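Local atomic coordinates of acyl-coenzyme A oxidase 3 (Yarrowia lipolytica, PDB entry 5YS9), a protein that oxidises acyl-CoA substrates of various chain lengths with FAD and oxygen, forming 2-enoyl-CoA and hydrogen peroxide in peroxisomal fatty acid beta-oxidation. Residues 502-507 against 616-621; 508-513 against 589-594; 69-74 against 660-665; 639-644 against 648-653. All coordinates share one frame; numbering follows the deposited sequence.

Contact 1 of 4, residues 502-507 against 616-621; sequences RDLKDP and TELVNH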
loop_
_atom_site.group_PDB
_atom_site.type_symbol
_atom_site.label_atom_id
_atom_site.label_comp_id
_atom_site.label_asym_id
_atom_site.label_seq_id
_atom_site.Cartn_x
_atom_site.Cartn_y
_atom_site.Cartn_z
ATOM N N ARG A 502 9.591 3.840 -37.802
ATOM C CA ARG A 502 8.727 2.684 -37.803
ATOM C C ARG A 502 7.451 2.960 -37.036
ATOM O O ARG A 502 7.338 3.939 -36.318
ATOM C CB ARG A 502 9.430 1.473 -37.206
ATOM C CG ARG A 502 10.851 1.270 -37.674
ATOM C CD ARG A 502 11.067 -0.141 -38.171
ATOM N NE ARG A 502 11.629 -1.043 -37.167
ATOM C CZ ARG A 502 12.527 -0.711 -36.249
ATOM N NH1 ARG A 502 12.958 -1.623 -35.405
ATOM N NH2 ARG A 502 12.997 0.516 -36.166
ATOM N N ASP A 503 6.475 2.100 -37.239
ATOM C CA ASP A 503 5.200 2.197 -36.552
ATOM C C ASP A 503 5.228 1.717 -35.102
ATOM O O ASP A 503 5.563 0.583 -34.811
ATOM C CB ASP A 503 4.159 1.392 -37.319
ATOM C CG ASP A 503 2.755 1.722 -36.914
ATOM O OD1 ASP A 503 2.540 2.763 -36.291
ATOM O OD2 ASP A 503 1.858 0.936 -37.224
ATOM N N LEU A 504 4.812 2.604 -34.215
ATOM C CA LEU A 504 4.677 2.345 -32.802
ATOM C C LEU A 504 3.405 1.573 -32.461
ATOM O O LEU A 504 3.206 1.223 -31.299
ATOM C CB LEU A 504 4.757 3.656 -32.012
ATOM C CG LEU A 504 6.189 4.172 -31.924
ATOM C CD1 LEU A 504 6.255 5.623 -31.487
ATOM C CD2 LEU A 504 7.030 3.289 -30.988
ATOM N N LYS A 505 2.562 1.289 -33.450
ATOM C CA LYS A 505 1.409 0.427 -33.261
ATOM C C LYS A 505 1.732 -1.025 -33.592
ATOM O O LYS A 505 0.913 -1.920 -33.355
ATOM C CB LYS A 505 0.228 0.924 -34.094
ATOM C CG LYS A 505 -0.289 2.312 -33.705
ATOM C CD LYS A 505 -1.233 2.921 -34.757
ATOM C CE LYS A 505 -0.518 3.796 -35.801
ATOM N NZ LYS A 505 -1.191 5.123 -35.961
ATOM N N ASP A 506 2.927 -1.276 -34.099
ATOM C CA ASP A 506 3.311 -2.617 -34.520
ATOM C C ASP A 506 3.903 -3.361 -33.314
ATOM O O ASP A 506 4.975 -3.010 -32.830
ATOM C CB ASP A 506 4.355 -2.491 -35.641
ATOM C CG ASP A 506 4.804 -3.830 -36.242
ATOM O OD1 ASP A 506 4.594 -4.940 -35.675
ATOM O OD2 ASP A 506 5.412 -3.743 -37.335
ATOM N N PRO A 507 3.255 -4.436 -32.868
ATOM C CA PRO A 507 3.867 -5.259 -31.822
ATOM C C PRO A 507 5.338 -5.680 -32.048
ATOM O O PRO A 507 6.111 -5.705 -31.081
ATOM C CB PRO A 507 2.947 -6.488 -31.762
ATOM C CG PRO A 507 1.644 -6.005 -32.278
ATOM C CD PRO A 507 2.005 -5.039 -33.360
ATOM N N THR A 616 2.994 9.082 -25.815
ATOM C CA THR A 616 1.903 9.657 -25.003
ATOM C C THR A 616 0.576 9.647 -25.790
ATOM O O THR A 616 -0.443 9.141 -25.305
ATOM C CB THR A 616 2.271 11.027 -24.373
ATOM O OG1 THR A 616 3.270 10.808 -23.389
ATOM C CG2 THR A 616 1.104 11.665 -23.668
ATOM N N GLU A 617 0.614 10.088 -27.037
ATOM C CA GLU A 617 -0.596 10.154 -27.834
ATOM C C GLU A 617 -1.175 8.756 -28.063
ATOM O O GLU A 617 -2.385 8.566 -28.045
ATOM C CB GLU A 617 -0.318 10.873 -29.143
ATOM C CG GLU A 617 -1.579 11.196 -29.931
ATOM C CD GLU A 617 -1.384 12.354 -30.896
ATOM O OE1 GLU A 617 -0.876 13.406 -30.443
ATOM O OE2 GLU A 617 -1.735 12.207 -32.093
ATOM N N LEU A 618 -0.305 7.769 -28.239
ATOM C CA LEU A 618 -0.766 6.403 -28.502
ATOM C C LEU A 618 -1.430 5.765 -27.286
ATOM O O LEU A 618 -2.489 5.193 -27.423
ATOM C CB LEU A 618 0.379 5.559 -29.041
ATOM C CG LEU A 618 0.725 5.918 -30.506
ATOM C CD1 LEU A 618 1.914 5.108 -30.998
ATOM C CD2 LEU A 618 -0.482 5.732 -31.420
ATOM N N VAL A 619 -0.838 5.964 -26.104
ATOM C CA VAL A 619 -1.406 5.527 -24.832
ATOM C C VAL A 619 -2.822 6.147 -24.628
ATOM O O VAL A 619 -3.750 5.434 -24.293
ATOM C CB VAL A 619 -0.475 5.894 -23.637
ATOM C CG1 VAL A 619 -1.159 5.626 -22.306
ATOM C CG2 VAL A 619 0.822 5.120 -23.686
ATOM N N ASN A 620 -2.967 7.459 -24.836
ATOM C CA ASN A 620 -4.296 8.123 -24.854
ATOM C C ASN A 620 -5.256 7.496 -25.821
ATOM O O ASN A 620 -6.417 7.202 -25.449
ATOM C CB ASN A 620 -4.213 9.599 -25.194
ATOM C CG ASN A 620 -3.515 10.417 -24.124
ATOM O OD1 ASN A 620 -3.270 9.937 -23.023
ATOM N ND2 ASN A 620 -3.149 11.644 -24.462
ATOM N N HIS A 621 -4.773 7.247 -27.035
ATOM C CA HIS A 621 -5.594 6.588 -28.064
ATOM C C HIS A 621 -6.077 5.200 -27.655
ATOM O O HIS A 621 -7.271 4.902 -27.764
ATOM C CB HIS A 621 -4.867 6.550 -29.412
ATOM C CG HIS A 621 -5.534 5.703 -30.443
ATOM N ND1 HIS A 621 -5.052 4.459 -30.811
ATOM C CD2 HIS A 621 -6.631 5.921 -31.197
ATOM C CE1 HIS A 621 -5.845 3.932 -31.725
ATOM N NE2 HIS A 621 -6.815 4.800 -31.971
#
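Lys505 and Leu618 bring the two backbones nearest, their CA atoms 7.9 Å apart, where a type I beta turn from Asp503 to Asp506 faces helix 609-628. Leu618 does the reaching: its CG lies beside the backbone N (chi1 -74°), and the two methyls at the end of the branch divide the turn between them. Leu618 CD1 presses on Leu504, 3.3 Å from Leu504 CB, and passes near the carbonyl O of the same residue. Leu618 CD2 lies beside the aliphatic part of Lys505, 4.1 Å from Lys505 CG, and the two side chains cross at about a right angle. No hydrogen bond joins the segments, so the contact is apolar. The turn is braced from within by a weak Asx-turn bond from Lys505 N to Asp503 OD1 (3.2 Å). Asp506, the last residue of the turn, is also the N-cap of helix 507-534, with OD1 accepting from Lys508 N. The loop is tied to helix 579-596, since Lys505 O takes a hydrogen bond from Asn587 ND2. Val619 turns another flank of helix 609-628 onto Leu588 and Leu591 of helix 579-596, and Thr616 touches Arg353 of helix 349-385 and Gln549 of the second subunit.

Contact 2 of 4, residues 508-513 against 589-594; sequences KVLIEA and FTLWSI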
loop_
_atom_site.group_PDB
_atom_site.type_symbol
_atom_site.label_atom_id
_atom_site.label_comp_id
_atom_site.label_asym_id
_atom_site.label_seq_id
_atom_site.Cartn_x
_atom_site.Cartn_y
_atom_site.Cartn_z
ATOM N N LYS A 508 5.744 -5.971 -33.284
ATOM C CA LYS A 508 7.132 -6.395 -33.524
ATOM C C LYS A 508 8.150 -5.326 -33.182
ATOM O O LYS A 508 9.301 -5.632 -32.828
ATOM C CB LYS A 508 7.336 -6.948 -34.937
ATOM C CG LYS A 508 6.578 -8.260 -35.139
ATOM C CD LYS A 508 7.177 -9.093 -36.263
ATOM C CE LYS A 508 6.125 -9.966 -36.941
ATOM N NZ LYS A 508 5.411 -9.172 -37.988
ATOM N N VAL A 509 7.719 -4.081 -33.247
ATOM C CA VAL A 509 8.606 -2.946 -33.033
ATOM C C VAL A 509 8.771 -2.714 -31.529
ATOM O O VAL A 509 9.896 -2.646 -30.994
ATOM C CB VAL A 509 8.039 -1.708 -33.749
ATOM C CG1 VAL A 509 8.848 -0.463 -33.428
ATOM C CG2 VAL A 509 7.981 -1.974 -35.264
ATOM N N LEU A 510 7.623 -2.621 -30.864
ATOM C CA LEU A 510 7.546 -2.481 -29.418
ATOM C C LEU A 510 8.252 -3.667 -28.711
ATOM O O LEU A 510 8.935 -3.470 -27.695
ATOM C CB LEU A 510 6.084 -2.360 -28.973
ATOM C CG LEU A 510 5.162 -1.293 -29.598
ATOM C CD1 LEU A 510 3.754 -1.458 -29.042
ATOM C CD2 LEU A 510 5.666 0.125 -29.381
ATOM N N ILE A 511 8.147 -4.882 -29.261
ATOM C CA ILE A 511 8.951 -5.991 -28.709
ATOM C C ILE A 511 10.467 -5.705 -28.814
ATOM O O ILE A 511 11.228 -5.833 -27.829
ATOM C CB ILE A 511 8.582 -7.327 -29.346
ATOM C CG1 ILE A 511 7.211 -7.782 -28.799
ATOM C CG2 ILE A 511 9.644 -8.391 -29.042
ATOM C CD1 ILE A 511 6.554 -8.911 -29.572
ATOM N N GLU A 512 10.880 -5.266 -29.995
ATOM C CA GLU A 512 12.283 -4.994 -30.251
ATOM C C GLU A 512 12.781 -3.907 -29.287
ATOM O O GLU A 512 13.881 -3.993 -28.743
ATOM C CB GLU A 512 12.481 -4.595 -31.715
ATOM C CG GLU A 512 13.928 -4.589 -32.191
ATOM C CD GLU A 512 14.101 -3.699 -33.407
ATOM O OE1 GLU A 512 14.618 -2.573 -33.299
ATOM O OE2 GLU A 512 13.663 -4.104 -34.490
ATOM N N ALA A 513 11.942 -2.915 -29.057
ATOM C CA ALA A 513 12.303 -1.815 -28.170
ATOM C C ALA A 513 12.536 -2.260 -26.696
ATOM O O ALA A 513 13.405 -1.726 -26.034
ATOM C CB ALA A 513 11.240 -0.723 -28.252
ATOM N N PHE A 589 -0.811 -1.857 -22.654
ATOM C CA PHE A 589 0.171 -2.311 -21.689
ATOM C C PHE A 589 1.572 -1.840 -22.092
ATOM O O PHE A 589 2.272 -1.162 -21.318
ATOM C CB PHE A 589 0.125 -3.837 -21.514
ATOM C CG PHE A 589 1.168 -4.356 -20.584
ATOM C CD1 PHE A 589 1.171 -3.974 -19.242
ATOM C CD2 PHE A 589 2.199 -5.177 -21.048
ATOM C CE1 PHE A 589 2.180 -4.421 -18.378
ATOM C CE2 PHE A 589 3.190 -5.640 -20.181
ATOM C CZ PHE A 589 3.172 -5.271 -18.847
ATOM N N THR A 590 1.937 -2.158 -23.323
ATOM C CA THR A 590 3.295 -2.077 -23.744
ATOM C C THR A 590 3.724 -0.610 -23.917
ATOM O O THR A 590 4.839 -0.218 -23.506
ATOM C CB THR A 590 3.521 -2.921 -25.019
ATOM O OG1 THR A 590 3.280 -4.315 -24.751
ATOM C CG2 THR A 590 4.940 -2.759 -25.522
ATOM N N LEU A 591 2.842 0.196 -24.512
ATOM C CA LEU A 591 3.133 1.610 -24.717
ATOM C C LEU A 591 3.083 2.413 -23.419
ATOM O O LEU A 591 3.811 3.395 -23.246
ATOM C CB LEU A 591 2.166 2.163 -25.729
ATOM C CG LEU A 591 2.433 1.596 -27.144
ATOM C CD1 LEU A 591 1.207 1.658 -28.015
ATOM C CD2 LEU A 591 3.579 2.361 -27.804
ATOM N N TRP A 592 2.194 2.005 -22.515
ATOM C CA TRP A 592 2.107 2.619 -21.211
ATOM C C TRP A 592 3.442 2.356 -20.469
ATOM O O TRP A 592 4.065 3.295 -19.944
ATOM C CB TRP A 592 0.847 2.120 -20.449
ATOM C CG TRP A 592 0.839 2.482 -19.023
ATOM C CD1 TRP A 592 0.590 3.707 -18.491
ATOM C CD2 TRP A 592 1.129 1.618 -17.937
ATOM N NE1 TRP A 592 0.694 3.665 -17.149
ATOM C CE2 TRP A 592 1.029 2.396 -16.759
ATOM C CE3 TRP A 592 1.489 0.266 -17.838
ATOM C CZ2 TRP A 592 1.267 1.869 -15.470
ATOM C CZ3 TRP A 592 1.744 -0.265 -16.545
ATOM C CH2 TRP A 592 1.626 0.546 -15.378
ATOM N N SER A 593 3.891 1.092 -20.503
ATOM C CA SER A 593 5.150 0.684 -19.885
ATOM C C SER A 593 6.346 1.462 -20.400
ATOM O O SER A 593 7.262 1.754 -19.631
ATOM C CB SER A 593 5.412 -0.791 -20.136
ATOM O OG SER A 593 4.397 -1.590 -19.599
ATOM N N ILE A 594 6.355 1.738 -21.694
ATOM C CA ILE A 594 7.358 2.574 -22.319
ATOM C C ILE A 594 7.276 3.993 -21.790
ATOM O O ILE A 594 8.273 4.610 -21.501
ATOM C CB ILE A 594 7.189 2.560 -23.851
ATOM C CG1 ILE A 594 7.575 1.194 -24.406
ATOM C CG2 ILE A 594 8.016 3.644 -24.521
ATOM C CD1 ILE A 594 7.161 0.951 -25.833
#
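Leu510 packs helix 507-534 against Thr590, Leu591 and Ile594 of helix 579-596 in the all-helical C-terminal part of this acyl-CoA oxidase. The axes of the short segments approach to 10.7 Å, with their N-to-C directions 38° apart. Leu510 CD2 meets Leu591 CD2 at 3.4 Å and Ile594 CD1 at 3.9 Å, crossing both side chains at about a right angle. Its other methyl, CD1, sits 3.8 Å from Leu591 CG. Thr590 keeps OG1 beside its backbone N (chi1 -63°), which leaves CG2 3.7 Å from Leu510 CB. In the next shell, Leu591 also lies on Leu618, Val619 and Tyr622 of helix 609-628, while Tyr567 of helix 547-573 touches both Leu510 and Thr590. An alanine in place of Leu591 would probably leave a gap between Leu510 and helix 609-628 and let the Leu510 methyls shift. The polar end of Thr590 is settled within its own helix, where OG1 bonds to Ala586 O. One turn on, Ser593 OG donates to Phe589 O at 2.8 Å, from above the carbonyl plane.

Contact 3 of 4, residues 69-74 against 660-665; sequences NVSGDY and FAKVNQ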
loop_
_atom_site.group_PDB
_atom_site.type_symbol
_atom_site.label_atom_id
_atom_site.label_comp_id
_atom_site.label_asym_id
_atom_site.label_seq_id
_atom_site.Cartn_x
_atom_site.Cartn_y
_atom_site.Cartn_z
ATOM N N ASN A 69 -19.101 -19.171 3.163
ATOM C CA ASN A 69 -19.585 -17.868 2.779
ATOM C C ASN A 69 -18.760 -16.736 3.387
ATOM O O ASN A 69 -18.541 -16.680 4.578
ATOM C CB ASN A 69 -21.031 -17.796 3.243
ATOM C CG ASN A 69 -21.686 -16.486 2.951
ATOM O OD1 ASN A 69 -22.014 -16.190 1.829
ATOM N ND2 ASN A 69 -21.914 -15.710 3.978
ATOM N N VAL A 70 -18.334 -15.811 2.542
ATOM C CA VAL A 70 -17.433 -14.755 2.936
ATOM C C VAL A 70 -18.175 -13.474 3.217
ATOM O O VAL A 70 -17.598 -12.550 3.765
ATOM C CB VAL A 70 -16.311 -14.543 1.898
ATOM C CG1 VAL A 70 -15.405 -15.764 1.898
ATOM C CG2 VAL A 70 -16.867 -14.257 0.506
ATOM N N SER A 71 -19.461 -13.435 2.914
ATOM C CA SER A 71 -20.239 -12.182 3.019
ATOM C C SER A 71 -20.018 -11.349 4.340
ATOM O O SER A 71 -19.958 -10.128 4.294
ATOM C CB SER A 71 -21.704 -12.474 2.801
ATOM O OG SER A 71 -22.456 -11.493 3.491
ATOM N N GLY A 72 -19.851 -12.011 5.477
ATOM C CA GLY A 72 -19.710 -11.319 6.767
ATOM C C GLY A 72 -18.329 -11.328 7.366
ATOM O O GLY A 72 -18.163 -10.989 8.531
ATOM N N ASP A 73 -17.320 -11.676 6.567
ATOM C CA ASP A 73 -15.958 -11.782 7.065
ATOM C C ASP A 73 -15.332 -10.402 7.391
ATOM O O ASP A 73 -14.395 -10.340 8.184
ATOM C CB ASP A 73 -15.063 -12.560 6.083
ATOM C CG ASP A 73 -15.407 -14.048 5.970
ATOM O OD1 ASP A 73 -16.393 -14.526 6.544
ATOM O OD2 ASP A 73 -14.682 -14.764 5.276
ATOM N N TYR A 74 -15.829 -9.301 6.826
ATOM C CA TYR A 74 -15.168 -8.029 7.097
ATOM C C TYR A 74 -15.303 -7.583 8.579
ATOM O O TYR A 74 -14.436 -6.896 9.096
ATOM C CB TYR A 74 -15.581 -6.926 6.109
ATOM C CG TYR A 74 -15.328 -7.242 4.637
ATOM C CD1 TYR A 74 -14.002 -7.362 4.098
ATOM C CD2 TYR A 74 -16.394 -7.413 3.766
ATOM C CE1 TYR A 74 -13.799 -7.648 2.740
ATOM C CE2 TYR A 74 -16.211 -7.729 2.409
ATOM C CZ TYR A 74 -14.914 -7.836 1.902
ATOM O OH TYR A 74 -14.824 -8.081 0.569
ATOM N N PHE A 660 -25.672 0.662 0.225
ATOM C CA PHE A 660 -26.563 1.038 1.348
ATOM C C PHE A 660 -27.187 -0.234 2.000
ATOM O O PHE A 660 -27.333 -0.287 3.241
ATOM C CB PHE A 660 -27.638 2.045 0.893
ATOM C CG PHE A 660 -28.460 2.675 2.014
ATOM C CD1 PHE A 660 -27.886 3.571 2.901
ATOM C CD2 PHE A 660 -29.818 2.433 2.120
ATOM C CE1 PHE A 660 -28.629 4.207 3.897
ATOM C CE2 PHE A 660 -30.579 3.028 3.115
ATOM C CZ PHE A 660 -29.981 3.935 4.001
ATOM N N ALA A 661 -27.515 -1.242 1.180
ATOM C CA ALA A 661 -28.084 -2.476 1.703
ATOM C C ALA A 661 -27.105 -3.172 2.605
ATOM O O ALA A 661 -27.510 -3.681 3.642
ATOM C CB ALA A 661 -28.554 -3.427 0.583
ATOM N N LYS A 662 -25.820 -3.181 2.206
ATOM C CA LYS A 662 -24.771 -3.989 2.868
ATOM C C LYS A 662 -24.449 -3.372 4.231
ATOM O O LYS A 662 -24.370 -4.067 5.253
ATOM C CB LYS A 662 -23.503 -4.093 1.982
ATOM C CG LYS A 662 -22.883 -5.481 1.904
ATOM C CD LYS A 662 -22.420 -5.954 3.244
ATOM C CE LYS A 662 -21.662 -7.294 3.176
ATOM N NZ LYS A 662 -22.483 -8.436 2.722
ATOM N N VAL A 663 -24.311 -2.052 4.239
ATOM C CA VAL A 663 -24.062 -1.314 5.454
ATOM C C VAL A 663 -25.135 -1.533 6.526
ATOM O O VAL A 663 -24.786 -1.848 7.665
ATOM C CB VAL A 663 -23.816 0.179 5.130
ATOM C CG1 VAL A 663 -24.112 1.104 6.299
ATOM C CG2 VAL A 663 -22.394 0.354 4.654
ATOM N N ASN A 664 -26.415 -1.402 6.154
ATOM C CA ASN A 664 -27.552 -1.590 7.084
ATOM C C ASN A 664 -27.723 -3.013 7.527
ATOM O O ASN A 664 -28.065 -3.224 8.649
ATOM C CB ASN A 664 -28.870 -1.053 6.485
ATOM C CG ASN A 664 -28.891 0.466 6.465
ATOM O OD1 ASN A 664 -28.462 1.106 5.507
ATOM N ND2 ASN A 664 -29.303 1.044 7.559
ATOM N N GLN A 665 -27.462 -3.988 6.656
ATOM C CA GLN A 665 -27.525 -5.409 7.034
ATOM C C GLN A 665 -26.533 -5.742 8.132
ATOM O O GLN A 665 -26.894 -6.353 9.096
ATOM C CB GLN A 665 -27.279 -6.330 5.841
ATOM C CG GLN A 665 -28.489 -6.418 4.943
ATOM C CD GLN A 665 -28.234 -6.924 3.520
ATOM O OE1 GLN A 665 -29.167 -6.963 2.708
ATOM N NE2 GLN A 665 -27.002 -7.311 3.206
#
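Lys662 reaches from helix 655-666 to Ser71 in the loop 69-74, and a single side chain spans the space between backbones whose nearest CA atoms, those of Ser71 and Lys662, are 9.4 Å apart. The close part is the ammonium end. Lys662 NZ donates to Ser71 OG at 3.2 Å and, more weakly, to Ser71 O at 3.4 Å; CE lies beside the same carbonyl oxygen. Ser71 offers both acceptors together because OG swings beside its own carbonyl carbon (chi1 153°). The lysine chain bends at chi2 and again at chi4, and touches Pro647. Ser71 sits inside a type I turn from Val70 to Asp73, closed by Asp73 N on Val70 O (2.9 Å).

The rest is loose. Tyr74 CD2 stays 5.3 Å from Lys662 CE, the nearest atom of the helix segment, and the tyrosine sends its OH to Asn645 O instead. Phe660 belongs to another interface, meeting Trp263 of the second subunit edge-to-face. The chemistry is that of a cation held by one neutral oxygen and, weakly, by a second: Asp73, the carboxylate of this loop, is engaged in a salt bridge with Arg88. The link between the N-terminal and C-terminal regions is therefore polar and modest, one hydrogen bond and one weak one from an ammonium group to a partly exposed serine.

Contact 4 of 4, residues 639-644 against 648-653; sequences LSDWFI and IGNYDG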
loop_
_atom_site.group_PDB
_atom_site.type_symbol
_atom_site.label_atom_id
_atom_site.label_comp_id
_atom_site.label_asym_id
_atom_site.label_seq_id
_atom_site.Cartn_x
_atom_site.Cartn_y
_atom_site.Cartn_z
ATOM N N LEU A 639 -16.649 -13.507 -12.815
ATOM C CA LEU A 639 -16.756 -13.490 -11.369
ATOM C C LEU A 639 -18.200 -13.231 -10.987
ATOM O O LEU A 639 -18.768 -12.262 -11.424
ATOM C CB LEU A 639 -15.868 -12.384 -10.793
ATOM C CG LEU A 639 -14.345 -12.527 -11.036
ATOM C CD1 LEU A 639 -13.604 -11.300 -10.579
ATOM C CD2 LEU A 639 -13.798 -13.790 -10.362
ATOM N N SER A 640 -18.780 -14.094 -10.162
ATOM C CA SER A 640 -20.082 -13.836 -9.585
ATOM C C SER A 640 -19.932 -12.816 -8.450
ATOM O O SER A 640 -18.814 -12.502 -7.989
ATOM C CB SER A 640 -20.718 -15.123 -9.047
ATOM O OG SER A 640 -19.946 -15.646 -7.971
ATOM N N ASP A 641 -21.078 -12.312 -8.000
ATOM C CA ASP A 641 -21.075 -11.313 -6.999
ATOM C C ASP A 641 -20.439 -11.876 -5.701
ATOM O O ASP A 641 -19.853 -11.143 -4.910
ATOM C CB ASP A 641 -22.490 -10.836 -6.746
ATOM C CG ASP A 641 -23.032 -9.927 -7.836
ATOM O OD1 ASP A 641 -22.255 -9.449 -8.675
ATOM O OD2 ASP A 641 -24.268 -9.654 -7.800
ATOM N N TRP A 642 -20.533 -13.180 -5.494
ATOM C CA TRP A 642 -19.942 -13.787 -4.317
ATOM C C TRP A 642 -18.421 -13.614 -4.311
ATOM O O TRP A 642 -17.868 -13.327 -3.238
ATOM C CB TRP A 642 -20.342 -15.237 -4.252
ATOM C CG TRP A 642 -19.984 -16.002 -2.986
ATOM C CD1 TRP A 642 -20.772 -16.172 -1.881
ATOM C CD2 TRP A 642 -18.762 -16.741 -2.733
ATOM N NE1 TRP A 642 -20.122 -16.943 -0.983
ATOM C CE2 TRP A 642 -18.893 -17.317 -1.473
ATOM C CE3 TRP A 642 -17.580 -16.946 -3.453
ATOM C CZ2 TRP A 642 -17.884 -18.093 -0.889
ATOM C CZ3 TRP A 642 -16.559 -17.750 -2.884
ATOM C CH2 TRP A 642 -16.736 -18.318 -1.619
ATOM N N PHE A 643 -17.767 -13.743 -5.492
ATOM C CA PHE A 643 -16.276 -13.578 -5.634
ATOM C C PHE A 643 -15.830 -12.128 -5.609
ATOM O O PHE A 643 -14.704 -11.805 -5.160
ATOM C CB PHE A 643 -15.700 -14.261 -6.901
ATOM C CG PHE A 643 -15.575 -15.740 -6.774
ATOM C CD1 PHE A 643 -14.455 -16.302 -6.218
ATOM C CD2 PHE A 643 -16.614 -16.568 -7.136
ATOM C CE1 PHE A 643 -14.357 -17.691 -6.047
ATOM C CE2 PHE A 643 -16.526 -17.945 -6.989
ATOM C CZ PHE A 643 -15.398 -18.506 -6.445
ATOM N N ILE A 644 -16.693 -11.270 -6.122
ATOM C CA ILE A 644 -16.489 -9.848 -6.089
ATOM C C ILE A 644 -16.496 -9.345 -4.663
ATOM O O ILE A 644 -15.669 -8.546 -4.288
ATOM C CB ILE A 644 -17.591 -9.146 -6.906
ATOM C CG1 ILE A 644 -17.428 -9.474 -8.386
ATOM C CG2 ILE A 644 -17.594 -7.647 -6.677
ATOM C CD1 ILE A 644 -16.325 -8.712 -9.059
ATOM N N ILE A 648 -20.269 -2.238 -4.436
ATOM C CA ILE A 648 -20.064 -1.329 -5.548
ATOM C C ILE A 648 -19.601 -2.044 -6.819
ATOM O O ILE A 648 -19.678 -1.503 -7.898
ATOM C CB ILE A 648 -19.158 -0.143 -5.158
ATOM C CG1 ILE A 648 -17.754 -0.607 -4.808
ATOM C CG2 ILE A 648 -19.764 0.622 -3.995
ATOM C CD1 ILE A 648 -16.791 0.520 -4.565
ATOM N N GLY A 649 -19.083 -3.253 -6.664
ATOM C CA GLY A 649 -18.656 -4.077 -7.775
ATOM C C GLY A 649 -19.593 -5.146 -8.322
ATOM O O GLY A 649 -19.184 -5.945 -9.136
ATOM N N ASN A 650 -20.833 -5.194 -7.861
ATOM C CA ASN A 650 -21.784 -6.218 -8.336
ATOM C C ASN A 650 -22.079 -6.112 -9.834
ATOM O O ASN A 650 -21.959 -5.006 -10.449
ATOM C CB ASN A 650 -23.097 -6.203 -7.535
ATOM C CG ASN A 650 -22.910 -6.636 -6.086
ATOM O OD1 ASN A 650 -21.943 -7.321 -5.730
ATOM N ND2 ASN A 650 -23.847 -6.217 -5.232
ATOM N N TYR A 651 -22.484 -7.225 -10.414
ATOM C CA TYR A 651 -22.652 -7.343 -11.843
ATOM C C TYR A 651 -23.681 -6.369 -12.402
ATOM O O TYR A 651 -23.455 -5.754 -13.424
ATOM C CB TYR A 651 -23.086 -8.769 -12.164
ATOM C CG TYR A 651 -23.281 -9.036 -13.621
ATOM C CD1 TYR A 651 -22.242 -9.482 -14.397
ATOM C CD2 TYR A 651 -24.501 -8.839 -14.223
ATOM C CE1 TYR A 651 -22.406 -9.723 -15.729
ATOM C CE2 TYR A 651 -24.670 -9.078 -15.560
ATOM C CZ TYR A 651 -23.611 -9.521 -16.305
ATOM O OH TYR A 651 -23.762 -9.768 -17.635
ATOM N N ASP A 652 -24.802 -6.213 -11.713
ATOM C CA ASP A 652 -25.873 -5.365 -12.197
ATOM C C ASP A 652 -25.590 -3.869 -12.171
ATOM O O ASP A 652 -26.250 -3.104 -12.837
ATOM C CB ASP A 652 -27.235 -5.749 -11.611
ATOM C CG ASP A 652 -27.468 -5.214 -10.235
ATOM O OD1 ASP A 652 -26.546 -4.725 -9.595
ATOM O OD2 ASP A 652 -28.603 -5.289 -9.781
ATOM N N GLY A 653 -24.600 -3.465 -11.399
ATOM C CA GLY A 653 -24.194 -2.085 -11.386
ATOM C C GLY A 653 -24.993 -1.159 -10.512
ATOM O O GLY A 653 -24.837 0.030 -10.599
#
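Asp641 holds CG beside its backbone N (chi1 -75°), and Ile644 sets CG1 beside its own N (chi1 -68°), which leaves CG2 anti to that N, so that the carboxylate and a methyl from one short helix both meet the returning chain 648-653. The motif is a single helical turn, with Ser640 at the N-cap, followed, after a short loop, by a type I beta turn from Asn650 to Gly653. Asp641 OD1 accepts from Tyr651 N at 2.8 Å through its syn lone pair, with an N-H...O angle of 155°. The same oxygen passes 3.3 Å from Asn650 CA. The Asp641 and Asn650 side chains cross at about a right angle. An alanine in place of Asp641 would probably leave Tyr651 N without its acceptor and weaken the tie between the turn and the short helix.

At the other end of that helix, Ile644 CG2 rests 3.4 Å from Gly649 O. A side chain on Gly649 would run into that methyl, so glycine suits the position. Gly649 O also accepts from Arg326 NH1, a bond that ties the loop to helix 300-330, while Arg31 bonds to Tyr651 O and makes a cation-pi contact with its ring. The position of Asp641 in the first turn of a helix would probably favour its charged form. The turn itself closes with Gly653 N on Asn650 O at 3.2 Å, its glycine at a positive phi.

How the contacts relate
Contacts 1 and 2 form one cluster, their centres 9 Å apart, in the C-terminal helical region: the loop 502-507 leads into helix 507-534, and Arg502 NH1 bridges to Glu512 OE2. Contact 2 is nested inside the loop closed by contact 1. Contacts 3 and 4 form a second cluster, centres 13 Å apart, where helix 641-644 and helix 655-666 follow each other and Asn69 of the N-terminal loop lies beside Trp642. Contact 4 comes after contacts 1 and 2 along the chain, its centre about 33 Å from theirs, and contact 3 spans all the others, tying the N-terminal region to the C-terminal one. Contacts 1 and 3, although 44 Å apart between centres, both border the second subunit.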